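Local coordinates for superkiller protein 7 (Saccharomyces cerevisiae, PDB 4ZKE), which binds GTP in a fold related to translational GTPases and probably links the exosome to the Ski complex in cytoplasmic mRNA decay, at residues H16-T21 with H266-I271; I136-D141 with I176-A181; I317-E322 with F374-G379. All coordinates share one frame; numbering follows the deposited sequence. Where two conformers were deposited one is given.

Contact 1: H16-T21 with H266-I271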
loop_
_atom_site.group_PDB
_atom_site.type_symbol
_atom_site.label_atom_id
_atom_site.label_comp_id
_atom_site.label_asym_id
_atom_site.label_seq_id
_atom_site.Cartn_x
_atom_site.Cartn_y
_atom_site.Cartn_z
ATOM N N HIS A 16 -11.822 -5.805 18.827
ATOM C CA HIS A 16 -10.837 -5.594 17.770
ATOM C C HIS A 16 -10.497 -4.108 17.654
ATOM O O HIS A 16 -11.388 -3.287 17.432
ATOM C CB HIS A 16 -11.368 -6.123 16.435
ATOM C CG HIS A 16 -10.341 -6.162 15.345
ATOM N ND1 HIS A 16 -9.098 -6.734 15.513
ATOM C CD2 HIS A 16 -10.376 -5.710 14.068
ATOM C CE1 HIS A 16 -8.411 -6.629 14.390
ATOM N NE2 HIS A 16 -9.163 -6.010 13.497
ATOM N N PRO A 17 -9.208 -3.751 17.804
ATOM C CA PRO A 17 -8.856 -2.328 17.725
ATOM C C PRO A 17 -9.056 -1.745 16.326
ATOM O O PRO A 17 -8.853 -2.440 15.331
ATOM C CB PRO A 17 -7.376 -2.309 18.123
ATOM C CG PRO A 17 -6.875 -3.666 17.795
ATOM C CD PRO A 17 -8.024 -4.598 18.037
ATOM N N LEU A 18 -9.460 -0.480 16.264
ATOM C CA LEU A 18 -9.682 0.201 14.992
ATOM C C LEU A 18 -8.359 0.663 14.383
ATOM O O LEU A 18 -7.588 1.390 15.016
ATOM C CB LEU A 18 -10.625 1.391 15.180
ATOM C CG LEU A 18 -12.121 1.067 15.216
ATOM C CD1 LEU A 18 -12.448 0.011 16.265
ATOM C CD2 LEU A 18 -12.926 2.332 15.469
ATOM N N ASN A 19 -8.108 0.241 13.149
ATOM C CA ASN A 19 -6.832 0.499 12.496
ATOM C C ASN A 19 -6.842 1.724 11.592
ATOM O O ASN A 19 -7.837 2.015 10.933
ATOM C CB ASN A 19 -6.416 -0.721 11.678
ATOM C CG ASN A 19 -5.106 -0.511 10.950
ATOM O OD1 ASN A 19 -4.033 -0.723 11.511
ATOM N ND2 ASN A 19 -5.188 -0.092 9.691
ATOM N N LEU A 20 -5.720 2.437 11.582
ATOM C CA LEU A 20 -5.451 3.474 10.595
ATOM C C LEU A 20 -4.170 3.099 9.862
ATOM O O LEU A 20 -3.186 2.711 10.494
ATOM C CB LEU A 20 -5.310 4.847 11.253
ATOM C CG LEU A 20 -5.078 6.020 10.299
ATOM C CD1 LEU A 20 -6.399 6.616 9.838
ATOM C CD2 LEU A 20 -4.210 7.077 10.957
ATOM N N THR A 21 -4.185 3.210 8.536
ATOM C CA THR A 21 -3.021 2.866 7.721
ATOM C C THR A 21 -2.413 4.108 7.085
ATOM O O THR A 21 -3.096 4.882 6.409
ATOM C CB THR A 21 -3.382 1.847 6.624
ATOM O OG1 THR A 21 -3.789 0.621 7.242
ATOM C CG2 THR A 21 -2.187 1.568 5.707
ATOM N N HIS A 266 -9.686 10.420 15.162
ATOM C CA HIS A 266 -10.864 10.778 14.374
ATOM C C HIS A 266 -11.359 9.599 13.544
ATOM O O HIS A 266 -12.506 9.578 13.101
ATOM C CB HIS A 266 -10.557 11.962 13.458
ATOM C CG HIS A 266 -10.222 13.222 14.194
ATOM N ND1 HIS A 266 -9.857 14.385 13.552
ATOM C CD2 HIS A 266 -10.196 13.499 15.520
ATOM C CE1 HIS A 266 -9.619 15.325 14.449
ATOM N NE2 HIS A 266 -9.818 14.814 15.651
ATOM N N ASN A 267 -10.485 8.622 13.333
ATOM C CA ASN A 267 -10.848 7.420 12.598
ATOM C C ASN A 267 -11.689 6.479 13.455
ATOM O O ASN A 267 -12.358 5.590 12.938
ATOM C CB ASN A 267 -9.592 6.702 12.112
ATOM C CG ASN A 267 -9.882 5.684 11.032
ATOM O OD1 ASN A 267 -10.537 5.988 10.035
ATOM N ND2 ASN A 267 -9.400 4.462 11.228
ATOM N N MET A 268 -11.645 6.682 14.769
ATOM C CA MET A 268 -12.391 5.851 15.711
ATOM C C MET A 268 -13.884 5.880 15.410
ATOM O O MET A 268 -14.556 4.848 15.446
ATOM C CB MET A 268 -12.150 6.319 17.149
ATOM C CG MET A 268 -10.704 6.238 17.610
ATOM S SD MET A 268 -10.213 4.581 18.113
ATOM C CE MET A 268 -9.027 4.195 16.840
ATOM N N ASN A 269 -14.402 7.068 15.118
ATOM C CA ASN A 269 -15.814 7.228 14.800
ATOM C C ASN A 269 -16.102 6.812 13.365
ATOM O O ASN A 269 -16.558 7.619 12.555
ATOM C CB ASN A 269 -16.255 8.675 15.029
ATOM C CG ASN A 269 -16.019 9.140 16.455
ATOM O OD1 ASN A 269 -16.766 8.786 17.369
ATOM N ND2 ASN A 269 -14.978 9.942 16.651
ATOM N N LYS A 270 -15.827 5.548 13.060
ATOM C CA LYS A 270 -16.028 5.007 11.722
ATOM C C LYS A 270 -17.010 3.840 11.767
ATOM O O LYS A 270 -16.953 3.004 12.669
ATOM C CB LYS A 270 -14.692 4.563 11.123
ATOM C CG LYS A 270 -14.743 4.247 9.635
ATOM C CD LYS A 270 -13.360 4.334 8.994
ATOM C CE LYS A 270 -12.686 2.974 8.891
ATOM N NZ LYS A 270 -11.333 3.073 8.265
ATOM N N ILE A 271 -17.915 3.795 10.794
ATOM C CA ILE A 271 -18.935 2.754 10.745
ATOM C C ILE A 271 -18.292 1.417 10.387
ATOM O O ILE A 271 -17.644 1.291 9.348
ATOM C CB ILE A 271 -20.044 3.068 9.714
ATOM C CG1 ILE A 271 -20.567 4.500 9.873
ATOM C CG2 ILE A 271 -21.198 2.087 9.868
ATOM C CD1 ILE A 271 -21.053 5.110 8.574
HETATM O O HOH W 1 -8.129 4.152 13.858
#

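Contact 2: I136-D141 with I176-A181. With GTP (guanosine-5'-triphosphate), chain C.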
loop_
_atom_site.group_PDB
_atom_site.type_symbol
_atom_site.label_atom_id
_atom_site.label_comp_id
_atom_site.label_asym_id
_atom_site.label_seq_id
_atom_site.Cartn_x
_atom_site.Cartn_y
_atom_site.Cartn_z
ATOM N N ILE A 136 9.552 14.548 1.156
ATOM C CA ILE A 136 10.274 15.353 0.178
ATOM C C ILE A 136 11.598 15.867 0.730
ATOM O O ILE A 136 11.661 16.403 1.839
ATOM C CB ILE A 136 9.411 16.540 -0.284
ATOM C CG1 ILE A 136 8.148 16.014 -0.966
ATOM C CG2 ILE A 136 10.191 17.448 -1.235
ATOM C CD1 ILE A 136 7.114 17.058 -1.214
ATOM N N ASP A 137 12.652 15.694 -0.064
ATOM C CA ASP A 137 13.985 16.169 0.286
ATOM C C ASP A 137 14.107 17.659 -0.028
ATOM O O ASP A 137 14.048 18.067 -1.190
ATOM C CB ASP A 137 15.051 15.375 -0.472
ATOM C CG ASP A 137 16.453 15.619 0.055
ATOM O OD1 ASP A 137 16.672 16.634 0.751
ATOM O OD2 ASP A 137 17.343 14.792 -0.233
ATOM N N CYS A 138 14.285 18.461 1.015
ATOM C CA CYS A 138 14.340 19.909 0.867
ATOM C C CYS A 138 15.766 20.450 0.823
ATOM O O CYS A 138 15.972 21.662 0.806
ATOM C CB CYS A 138 13.577 20.572 2.007
ATOM S SG CYS A 138 11.823 20.230 1.996
ATOM N N ASN A 139 16.744 19.552 0.806
ATOM C CA ASN A 139 18.138 19.953 0.695
ATOM C C ASN A 139 18.354 20.748 -0.587
ATOM O O ASN A 139 17.562 20.655 -1.526
ATOM C CB ASN A 139 19.052 18.727 0.726
ATOM C CG ASN A 139 20.525 19.092 0.823
ATOM O OD1 ASN A 139 20.881 20.192 1.248
ATOM N ND2 ASN A 139 21.389 18.161 0.431
ATOM N N TYR A 140 19.419 21.540 -0.617
ATOM C CA TYR A 140 19.709 22.372 -1.774
ATOM C C TYR A 140 19.945 21.507 -3.004
ATOM O O TYR A 140 20.534 20.430 -2.911
ATOM C CB TYR A 140 20.923 23.261 -1.504
ATOM C CG TYR A 140 20.725 24.195 -0.331
ATOM C CD1 TYR A 140 19.818 25.245 -0.406
ATOM C CD2 TYR A 140 21.437 24.025 0.850
ATOM C CE1 TYR A 140 19.626 26.102 0.661
ATOM C CE2 TYR A 140 21.252 24.878 1.924
ATOM C CZ TYR A 140 20.344 25.915 1.822
ATOM O OH TYR A 140 20.149 26.769 2.880
ATOM N N ASP A 141 19.435 21.979 -4.139
ATOM C CA ASP A 141 19.619 21.345 -5.448
ATOM C C ASP A 141 18.806 20.056 -5.616
ATOM O O ASP A 141 18.419 19.715 -6.731
ATOM C CB ASP A 141 21.104 21.059 -5.709
ATOM C CG ASP A 141 21.978 22.291 -5.543
ATOM O OD1 ASP A 141 21.496 23.409 -5.835
ATOM O OD2 ASP A 141 23.150 22.141 -5.129
ATOM N N ILE A 176 2.354 16.219 3.899
ATOM C CA ILE A 176 3.600 16.429 3.178
ATOM C C ILE A 176 4.707 16.744 4.171
ATOM O O ILE A 176 4.690 17.795 4.818
ATOM C CB ILE A 176 3.496 17.570 2.146
ATOM C CG1 ILE A 176 2.341 17.310 1.177
ATOM C CG2 ILE A 176 4.807 17.715 1.380
ATOM C CD1 ILE A 176 1.043 17.980 1.576
ATOM N N LEU A 177 5.663 15.828 4.290
ATOM C CA LEU A 177 6.797 16.018 5.184
ATOM C C LEU A 177 7.946 16.675 4.436
ATOM O O LEU A 177 8.558 16.079 3.551
ATOM C CB LEU A 177 7.247 14.687 5.791
ATOM C CG LEU A 177 6.285 14.038 6.790
ATOM C CD1 LEU A 177 6.876 12.743 7.338
ATOM C CD2 LEU A 177 5.939 14.987 7.930
ATOM N N LEU A 178 8.208 17.926 4.796
ATOM C CA LEU A 178 9.333 18.677 4.266
ATOM C C LEU A 178 10.594 18.257 5.019
ATOM O O LEU A 178 10.958 18.855 6.031
ATOM C CB LEU A 178 9.064 20.176 4.397
ATOM C CG LEU A 178 7.803 20.679 3.681
ATOM C CD1 LEU A 178 7.673 22.186 3.825
ATOM C CD2 LEU A 178 7.786 20.286 2.210
ATOM N N ASN A 179 11.246 17.217 4.509
ATOM C CA ASN A 179 12.280 16.497 5.249
ATOM C C ASN A 179 13.695 17.039 5.022
ATOM O O ASN A 179 13.926 17.855 4.123
ATOM C CB ASN A 179 12.228 15.010 4.869
ATOM C CG ASN A 179 12.923 14.112 5.881
ATOM O OD1 ASN A 179 13.077 14.466 7.050
ATOM N ND2 ASN A 179 13.351 12.939 5.427
ATOM N N LYS A 180 14.629 16.571 5.850
ATOM C CA LYS A 180 16.032 16.977 5.787
ATOM C C LYS A 180 16.179 18.478 5.996
ATOM O O LYS A 180 17.046 19.116 5.398
ATOM C CB LYS A 180 16.664 16.570 4.454
ATOM C CG LYS A 180 16.495 15.105 4.104
ATOM C CD LYS A 180 17.602 14.626 3.179
ATOM C CE LYS A 180 17.290 13.269 2.593
ATOM N NZ LYS A 180 18.327 12.847 1.616
ATOM N N ALA A 181 15.330 19.035 6.853
ATOM C CA ALA A 181 15.374 20.458 7.160
ATOM C C ALA A 181 16.704 20.844 7.810
ATOM O O ALA A 181 17.113 22.004 7.758
ATOM C CB ALA A 181 14.211 20.838 8.063
HETATM P PG GTP C . 14.519 4.880 -0.904
HETATM O O1G GTP C . 14.335 3.662 -0.034
HETATM O O2G GTP C . 15.479 4.541 -2.018
HETATM O O3G GTP C . 13.205 5.330 -1.499
HETATM O O3B GTP C . 15.157 6.074 -0.032
HETATM P PB GTP C . 14.384 6.650 1.254
HETATM O O1B GTP C . 13.869 5.495 2.082
HETATM O O2B GTP C . 13.252 7.568 0.857
HETATM O O3A GTP C . 15.489 7.474 2.091
HETATM P PA GTP C . 16.624 6.812 3.030
HETATM O O1A GTP C . 16.035 6.538 4.388
HETATM O O2A GTP C . 17.240 5.571 2.429
HETATM O "O5'" GTP C . 17.729 7.977 3.159
HETATM C "C5'" GTP C . 18.478 8.437 2.054
HETATM C "C4'" GTP C . 19.736 9.120 2.579
HETATM O "O4'" GTP C . 19.363 10.353 3.159
HETATM C "C3'" GTP C . 20.438 8.309 3.653
HETATM O "O3'" GTP C . 21.823 8.286 3.403
HETATM C "C2'" GTP C . 20.166 9.043 4.947
HETATM O "O2'" GTP C . 21.282 9.000 5.805
HETATM C "C1'" GTP C . 19.837 10.456 4.489
HETATM N N9 GTP C . 18.794 11.080 5.315
HETATM C C8 GTP C . 17.525 10.621 5.552
HETATM N N7 GTP C . 16.894 11.512 6.354
HETATM C C5 GTP C . 17.739 12.536 6.616
HETATM C C6 GTP C . 17.614 13.702 7.369
HETATM O O6 GTP C . 16.568 13.968 7.963
HETATM N N1 GTP C . 18.684 14.565 7.450
HETATM C C2 GTP C . 19.860 14.280 6.790
HETATM N N2 GTP C . 20.890 15.114 6.867
HETATM N N3 GTP C . 19.976 13.127 6.049
HETATM C C4 GTP C . 18.935 12.271 5.966
#

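Contact 3: I317-E322 with F374-G379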
loop_
_atom_site.group_PDB
_atom_site.type_symbol
_atom_site.label_atom_id
_atom_site.label_comp_id
_atom_site.label_asym_id
_atom_site.label_seq_id
_atom_site.Cartn_x
_atom_site.Cartn_y
_atom_site.Cartn_z
ATOM N N ILE A 317 -9.236 -20.855 -3.106
ATOM C CA ILE A 317 -8.102 -20.079 -3.593
ATOM C C ILE A 317 -8.185 -19.984 -5.108
ATOM O O ILE A 317 -8.126 -20.998 -5.802
ATOM C CB ILE A 317 -6.750 -20.703 -3.186
ATOM C CG1 ILE A 317 -6.649 -20.798 -1.662
ATOM C CG2 ILE A 317 -5.590 -19.875 -3.745
ATOM C CD1 ILE A 317 -5.420 -21.536 -1.160
ATOM N N HIS A 318 -8.317 -18.763 -5.615
ATOM C CA HIS A 318 -8.423 -18.536 -7.051
ATOM C C HIS A 318 -7.143 -17.924 -7.601
ATOM O O HIS A 318 -6.746 -16.827 -7.207
ATOM C CB HIS A 318 -9.619 -17.637 -7.358
ATOM C CG HIS A 318 -10.938 -18.291 -7.097
ATOM N ND1 HIS A 318 -11.632 -18.979 -8.068
ATOM C CD2 HIS A 318 -11.681 -18.380 -5.968
ATOM C CE1 HIS A 318 -12.751 -19.457 -7.551
ATOM N NE2 HIS A 318 -12.804 -19.107 -6.279
ATOM N N THR A 319 -6.498 -18.647 -8.509
ATOM C CA THR A 319 -5.233 -18.206 -9.076
ATOM C C THR A 319 -5.433 -17.272 -10.259
ATOM O O THR A 319 -6.528 -17.167 -10.812
ATOM C CB THR A 319 -4.378 -19.393 -9.546
ATOM O OG1 THR A 319 -4.973 -19.977 -10.711
ATOM C CG2 THR A 319 -4.253 -20.440 -8.451
ATOM N N GLN A 320 -4.351 -16.607 -10.649
ATOM C CA GLN A 320 -4.370 -15.729 -11.805
ATOM C C GLN A 320 -4.255 -16.563 -13.074
ATOM O O GLN A 320 -4.709 -16.151 -14.142
ATOM C CB GLN A 320 -3.244 -14.697 -11.715
ATOM C CG GLN A 320 -3.742 -13.273 -11.850
ATOM C CD GLN A 320 -4.800 -12.927 -10.818
ATOM O OE1 GLN A 320 -4.497 -12.649 -9.657
ATOM N NE2 GLN A 320 -6.056 -12.949 -11.242
ATOM N N TYR A 321 -3.636 -17.735 -12.950
ATOM C CA TYR A 321 -3.740 -18.764 -13.977
ATOM C C TYR A 321 -5.223 -19.061 -14.182
ATOM O O TYR A 321 -5.896 -19.549 -13.275
ATOM C CB TYR A 321 -2.980 -20.030 -13.577
ATOM C CG TYR A 321 -1.864 -20.402 -14.530
ATOM C CD1 TYR A 321 -2.125 -21.112 -15.695
ATOM C CD2 TYR A 321 -0.548 -20.047 -14.259
ATOM C CE1 TYR A 321 -1.106 -21.457 -16.568
ATOM C CE2 TYR A 321 0.479 -20.388 -15.126
ATOM C CZ TYR A 321 0.193 -21.095 -16.279
ATOM O OH TYR A 321 1.202 -21.442 -17.155
ATOM N N GLU A 322 -5.710 -18.774 -15.386
ATOM C CA GLU A 322 -7.138 -18.566 -15.646
ATOM C C GLU A 322 -8.103 -19.546 -14.974
ATOM O O GLU A 322 -9.116 -19.128 -14.409
ATOM C CB GLU A 322 -7.385 -18.593 -17.159
ATOM C CG GLU A 322 -8.848 -18.412 -17.548
ATOM C CD GLU A 322 -9.017 -17.724 -18.892
ATOM O OE1 GLU A 322 -8.074 -17.765 -19.712
ATOM O OE2 GLU A 322 -10.095 -17.137 -19.125
ATOM N N PHE A 374 0.152 -27.304 -7.888
ATOM C CA PHE A 374 -0.499 -26.002 -7.950
ATOM C C PHE A 374 0.500 -24.860 -7.835
ATOM O O PHE A 374 1.533 -24.998 -7.178
ATOM C CB PHE A 374 -1.546 -25.881 -6.841
ATOM C CG PHE A 374 -1.008 -26.114 -5.463
ATOM C CD1 PHE A 374 -0.486 -25.067 -4.731
ATOM C CD2 PHE A 374 -1.041 -27.379 -4.894
ATOM C CE1 PHE A 374 0.002 -25.273 -3.464
ATOM C CE2 PHE A 374 -0.551 -27.591 -3.624
ATOM C CZ PHE A 374 -0.028 -26.537 -2.907
ATOM N N HIS A 375 0.169 -23.737 -8.468
ATOM C CA HIS A 375 0.987 -22.532 -8.409
ATOM C C HIS A 375 0.157 -21.358 -7.899
ATOM O O HIS A 375 -0.616 -20.754 -8.643
ATOM C CB HIS A 375 1.566 -22.217 -9.789
ATOM C CG HIS A 375 3.053 -22.031 -9.800
ATOM N ND1 HIS A 375 3.895 -22.633 -8.890
ATOM C CD2 HIS A 375 3.847 -21.313 -10.628
ATOM C CE1 HIS A 375 5.143 -22.290 -9.153
ATOM N NE2 HIS A 375 5.141 -21.489 -10.203
ATOM N N ILE A 376 0.325 -21.048 -6.617
ATOM C CA ILE A 376 -0.377 -19.941 -5.994
ATOM C C ILE A 376 0.599 -18.782 -5.878
ATOM O O ILE A 376 1.659 -18.917 -5.267
ATOM C CB ILE A 376 -0.936 -20.340 -4.613
ATOM C CG1 ILE A 376 -1.940 -21.488 -4.769
ATOM C CG2 ILE A 376 -1.582 -19.144 -3.918
ATOM C CD1 ILE A 376 -2.340 -22.141 -3.466
ATOM N N ARG A 377 0.242 -17.653 -6.481
ATOM C CA ARG A 377 1.140 -16.504 -6.587
ATOM C C ARG A 377 0.593 -15.276 -5.864
ATOM O O ARG A 377 -0.572 -15.249 -5.464
ATOM C CB ARG A 377 1.387 -16.177 -8.062
ATOM C CG ARG A 377 2.239 -17.217 -8.780
ATOM C CD ARG A 377 1.716 -17.535 -10.176
ATOM N NE ARG A 377 1.999 -16.474 -11.141
ATOM C CZ ARG A 377 3.148 -16.340 -11.799
ATOM N NH1 ARG A 377 4.144 -17.195 -11.596
ATOM N NH2 ARG A 377 3.307 -15.346 -12.661
ATOM N N LYS A 378 1.440 -14.262 -5.697
ATOM C CA LYS A 378 1.016 -13.009 -5.077
ATOM C C LYS A 378 -0.082 -12.380 -5.909
ATOM O O LYS A 378 -0.028 -12.413 -7.137
ATOM C CB LYS A 378 2.171 -12.017 -4.947
ATOM C CG LYS A 378 3.491 -12.599 -4.481
ATOM C CD LYS A 378 4.416 -11.521 -3.901
ATOM C CE LYS A 378 4.492 -10.261 -4.761
ATOM N NZ LYS A 378 5.221 -9.162 -4.061
ATOM N N GLY A 379 -1.068 -11.797 -5.239
ATOM C CA GLY A 379 -2.155 -11.125 -5.923
ATOM C C GLY A 379 -3.361 -12.023 -6.109
ATOM O O GLY A 379 -4.439 -11.556 -6.478
#

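Contact 1: H16-T21 with H266-I271
Asn267 ND2 faces two oxygens. It donates to a water 2.9 Å away, and Asn19 O also lies 2.9 Å from Asn267 ND2. The same water gives a weak hydrogen bond to Leu18 O, so it bridges the strand backbone and the amide. Asn267 CG stands anti to the backbone N (chi1 -164°), which turns the amide across to the strand and lays its carbon end against Leu20, whose CD1 is 3.8 Å from Asn267 CG. With an alanine here, the water would probably be left without its donor, Asn19 O would lose the amide beside it, and a gap would be likely to open next to the Leu20 methyl.

Both segments belong to the GTP-binding domain, 245 residues apart in the chain: strand 18-25 lies inside the central mixed sheet, and helix 256-267 packs over it, with Leu263 and Val264 also covering Leu20. The chain then turns through an inverse gamma turn centred on Asn269.

The neighbouring part of the contact is apolar. Met268, bent at chi2 and chi3, curls its CE back to Leu18 CB at 3.6 Å. Asn19 faces the far side of the strand: its ND2 donates to Thr21 OG1 at 2.9 Å, with that oxygen in the amide plane, while Asn19 OD1 takes hydrogen bonds from the hydroxyls of Thr103 and Thr105. Lys270 NZ reaches Glu130 in a salt bridge, and Thr21 N is bound to the same carboxylate.

Contact 2: I136-D141 with I176-A181
Lys180 NZ approaches Asp137 OD2 from above the carboxylate plane, 55° out of it, in a 2.9 Å salt bridge, and also donates to GTP O4' at 3.1 Å. A third bond, to Asn29 O, completes the grip. The lysine chain, extended beyond CG, is laid between carboxylate and base: Lys180 CG sits over the guanine face, 3.7 Å from GTP C6, and its CD passes 3.3 Å from Asp137 OD1. That same OD1 takes Asn139 N at 2.9 Å, an Asx turn that fixes the rotation of the carboxylate.

Behind this, strands 131-137 and 174-179 run parallel, joined by Ile136 N to Leu177 O, Asn179 N to Ile136 O and Cys138 N to Asn179 O. On the face opposite Asp137 and Asn179, Ile136 CD1 meets Ile176 CG2 at 3.5 Å under helix 188-204.

Asn179 to Asp182 read as the NKxD motif of P-loop GTPases. Asn179 ND2 donates to Ala30 O and OD1 accepts from Gly220 N, so this amide braces the nucleotide loops. Lys180 probably stays charged beside Asp137; its hold on base face and ribose would probably not itself distinguish guanine, a choice more plausibly left to Asp182, which is hydrogen-bonded to GTP.

Contact 3: I317-E322 with F374-G379
Ile317 and Ile376 make the apolar part of the contact, their side chains crossing at about a right angle. Ile376 CD1 lies 3.9 Å from Ile317 CD1 and 4.0 Å from Ile317 CG2, fitting between the two methyl groups of its partner. Ile376 reaches that spot because its CG1 is anti to the carbonyl carbon (chi1 -61°). Ile283 and Leu300, from two further strands, touch both isoleucines, so the pair belongs to the interior of the closed antiparallel barrel of domain II, the second-domain beta barrel familiar from translational GTPases. Here the end of strand 314-318 and the loop leading to strand 381-384 pass each other at 82°.

Side chain against backbone comes next. Thr319 CG2 rests on His375 O at 3.7 Å. Its hydroxyl takes the crowded position between backbone N and carbonyl carbon (chi1 71°), where Thr319 OG1 donates to Tyr321 O at 2.8 Å, in the carbonyl plane and on a lone pair, with a weak second bond to Phe324 O. Gln320 comes up to Gly379, whose backbone angles would jam a beta carbon against the Lys378 carbonyl.

Hydrogen bonds lead outward from both segments. Gly379 pairs through its backbone with Ile283 and Gln320 with Ala468, while Thr319 O accepts from the Asn470 side-chain amide, these last two leading into the third domain.

Overall arrangement
Contacts 1 and 2 share one sheet: strand 18-25 of the first neighbours strand 131-137 of the second, and contact 2 is nested within the long loop that contact 1 closes. Their centres are 31 Å apart and their nearest atoms about 13 Å. Contact 2 alone of the three includes the nucleotide, with the Asn179 side chain about 10 Å from the bound magnesium ion and that of Lys180 about 8 Å from the sodium ion. Contact 3 follows later in the chain, in domain II. Its centre is 32 Å from that of contact 1 and 41 Å from that of contact 2, across the middle of the molecule from the GTP site.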